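Local coordinates for nitronate monooxygenase family protein (PDB 4QIT), which uses flavin mononucleotide and molecular oxygen to oxidise alkyl nitronates, with the toxin propionate 3-nitronate as best substrate, at residues K56-A59 with L60-V64. The protein carries 1 engineered substitution. Residues are numbered along the deposited sequence; the frame is centred on the assembly and turned at random.
Sequences KGRA and LIREV
The guanidinium of Arg62 carries the aliphatic part of Arg58 on one face: CD of Arg58 sits 3.7 Å above the plane, displaced toward the rim, with Arg62 NH2 3.8 Å from Arg58 CD. Closer to the backbone of Arg58, its CG lies 3.9 Å from Arg62 NE. The two arginines, one helical turn apart, run side by side in the same direction, yet their guanidinium planes are turned 72° apart and Arg62 NH2 meets the Arg58 group obliquely, not as a stack. A bend at chi3 of Arg58 (-59°) swings its head out of line with the extended Arg62 chain. The like-charged Arg58 NH1 and Arg62 NH2 stand 4.4 Å apart, both in salt bridges to Glu131 OE2 of helix 124-131; Arg58 also pairs with Glu130 through NH2 and with Glu55 through NE.

Two residues earlier in the helix, at Lys56 and Leu60, the lysine chain crosses the leucine at a slant, CE resting 3.8 Å from Leu60 CG. The bend at chi2 of Lys56 (58°) helps bring CE against the leucine, while the rest of the chain stays back. Beneath these side chains, four successive i to i+4 backbone hydrogen bonds run from Leu60 N to Lys56 O through Glu63 N to Ala59 O, the last being 2.9 Å long.

Helix 54-65 links parallel strands 45-48 and 72-77 in a beta-alpha-beta unit of the TIM barrel. Leu60 packs on Ile47, and Ile61 on Phe72 and Val74, so the apolar side covers the strands. On the arginine side, the shared glutamate probably offsets the repulsion between the neighbouring cations, and Glu130 and Glu131 tie this helix electrostatically to helix 124-131.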
ATOM      1  N   LYS A  56      -7.117 -35.227  -8.651  1.00 19.11           N
ATOM      2  CA  LYS A  56      -6.803 -34.306  -9.741  1.00 18.76           C
ATOM      3  C   LYS A  56      -5.574 -33.479  -9.371  1.00 18.55           C
ATOM      4  O   LYS A  56      -4.695 -33.246 -10.207  1.00 18.42           O
ATOM      5  CB  LYS A  56      -7.993 -33.394 -10.055  1.00 20.40           C
ATOM      6  CG  LYS A  56      -7.678 -32.282 -11.051  1.00 25.31           C
ATOM      7  CD  LYS A  56      -7.162 -32.838 -12.376  1.00 31.64           C
ATOM      8  CE  LYS A  56      -6.644 -31.730 -13.286  1.00 33.06           C
ATOM      9  NZ  LYS A  56      -7.682 -30.700 -13.558  1.00 38.26           N
ATOM     10  N   GLY A  57      -5.512 -33.049  -8.112  1.00 16.24           N
ATOM     11  CA  GLY A  57      -4.334 -32.373  -7.597  1.00 16.79           C
ATOM     12  C   GLY A  57      -3.108 -33.252  -7.758  1.00 17.75           C
ATOM     13  O   GLY A  57      -2.041 -32.782  -8.167  1.00 15.41           O
ATOM     14  N   ARG A  58      -3.265 -34.538  -7.448  1.00 14.65           N
ATOM     15  CA  ARG A  58      -2.174 -35.489  -7.599  1.00 15.97           C
ATOM     16  C   ARG A  58      -1.685 -35.520  -9.042  1.00 14.72           C
ATOM     17  O   ARG A  58      -0.477 -35.507  -9.286  1.00 17.86           O
ATOM     18  CB  ARG A  58      -2.615 -36.897  -7.167  1.00 18.11           C
ATOM     19  CG  ARG A  58      -1.451 -37.870  -7.007  1.00 19.76           C
ATOM     20  CD  ARG A  58      -1.917 -39.320  -6.892  1.00 18.30           C
ATOM     21  NE  ARG A  58      -2.822 -39.544  -5.765  1.00 20.17           N
ATOM     22  CZ  ARG A  58      -2.423 -39.764  -4.516  1.00 18.11           C
ATOM     23  NH1 ARG A  58      -1.132 -39.753  -4.219  1.00 19.60           N
ATOM     24  NH2 ARG A  58      -3.315 -39.975  -3.554  1.00 22.94           N
ATOM     25  N   ALA A  59      -2.619 -35.554  -9.990  1.00 15.47           N
ATOM     26  CA  ALA A  59      -2.264 -35.624 -11.402  1.00 18.81           C
ATOM     27  C   ALA A  59      -1.505 -34.379 -11.842  1.00 18.14           C
ATOM     28  O   ALA A  59      -0.558 -34.467 -12.628  1.00 16.96           O
ATOM     29  CB  ALA A  59      -3.496 -35.817 -12.248  1.00 19.88           C
ATOM     30  N   LEU A  60      -1.932 -33.223 -11.339  1.00 18.43           N
ATOM     31  CA  LEU A  60      -1.268 -31.959 -11.638  1.00 16.96           C
ATOM     32  C   LEU A  60       0.171 -31.925 -11.126  1.00 14.40           C
ATOM     33  O   LEU A  60       1.070 -31.431 -11.807  1.00 15.65           O
ATOM     34  CB  LEU A  60      -2.062 -30.790 -11.049  1.00 16.20           C
ATOM     35  CG  LEU A  60      -3.342 -30.439 -11.809  1.00 18.21           C
ATOM     36  CD1 LEU A  60      -4.191 -29.485 -10.997  1.00 19.08           C
ATOM     37  CD2 LEU A  60      -3.010 -29.836 -13.174  1.00 20.75           C
ATOM     38  N   ILE A  61       0.386 -32.446  -9.920  1.00 14.43           N
ATOM     39  CA  ILE A  61       1.725 -32.517  -9.347  1.00 15.65           C
ATOM     40  C   ILE A  61       2.601 -33.426 -10.212  1.00 17.16           C
ATOM     41  O   ILE A  61       3.759 -33.110 -10.510  1.00 16.98           O
ATOM     42  CB  ILE A  61       1.674 -33.026  -7.891  1.00 15.06           C
ATOM     43  CG1 ILE A  61       1.009 -31.982  -6.992  1.00 14.45           C
ATOM     44  CG2 ILE A  61       3.062 -33.362  -7.358  1.00 18.14           C
ATOM     45  CD1 ILE A  61       0.715 -32.483  -5.590  1.00 16.59           C
ATOM     46  N   ARG A  62       2.030 -34.540 -10.653  1.00 17.49           N
ATOM     47  CA  ARG A  62       2.773 -35.460 -11.498  1.00 19.95           C
ATOM     48  C   ARG A  62       3.069 -34.858 -12.865  1.00 17.17           C
ATOM     49  O   ARG A  62       4.126 -35.123 -13.443  1.00 17.35           O
ATOM     50  CB  ARG A  62       2.039 -36.795 -11.605  1.00 19.90           C
ATOM     51  CG  ARG A  62       2.015 -37.506 -10.270  1.00 20.56           C
ATOM     52  CD  ARG A  62       1.412 -38.888 -10.338  1.00 26.20           C
ATOM     53  NE  ARG A  62       1.485 -39.533  -9.031  1.00 26.94           N
ATOM     54  CZ  ARG A  62       1.195 -40.810  -8.807  1.00 31.55           C
ATOM     55  NH1 ARG A  62       0.817 -41.591  -9.810  1.00 31.33           N
ATOM     56  NH2 ARG A  62       1.290 -41.304  -7.580  1.00 26.13           N
ATOM     57  N   GLU A  63       2.163 -34.027 -13.373  1.00 16.20           N
ATOM     58  CA  GLU A  63       2.428 -33.344 -14.637  1.00 17.67           C
ATOM     59  C   GLU A  63       3.652 -32.435 -14.525  1.00 16.67           C
ATOM     60  O   GLU A  63       4.496 -32.403 -15.427  1.00 18.00           O
ATOM     61  CB  GLU A  63       1.212 -32.540 -15.110  1.00 19.05           C
ATOM     62  CG  GLU A  63       0.053 -33.399 -15.608  1.00 27.88           C
ATOM     63  CD  GLU A  63      -1.104 -32.575 -16.154  1.00 34.14           C
ATOM     64  OE1 GLU A  63      -2.241 -33.100 -16.193  1.00 40.15           O
ATOM     65  OE2 GLU A  63      -0.880 -31.408 -16.547  1.00 28.53           O
ATOM     66  N   VAL A  64       3.744 -31.683 -13.432  1.00 15.68           N
ATOM     67  CA  VAL A  64       4.910 -30.825 -13.215  1.00 14.50           C
ATOM     68  C   VAL A  64       6.194 -31.657 -13.199  1.00 17.57           C
ATOM     69  O   VAL A  64       7.178 -31.298 -13.844  1.00 16.64           O
ATOM     70  CB  VAL A  64       4.796 -30.012 -11.905  1.00 13.84           C
ATOM     71  CG1 VAL A  64       5.977 -29.073 -11.752  1.00 14.75           C
ATOM     72  CG2 VAL A  64       3.487 -29.216 -11.882  1.00 15.04           C
TER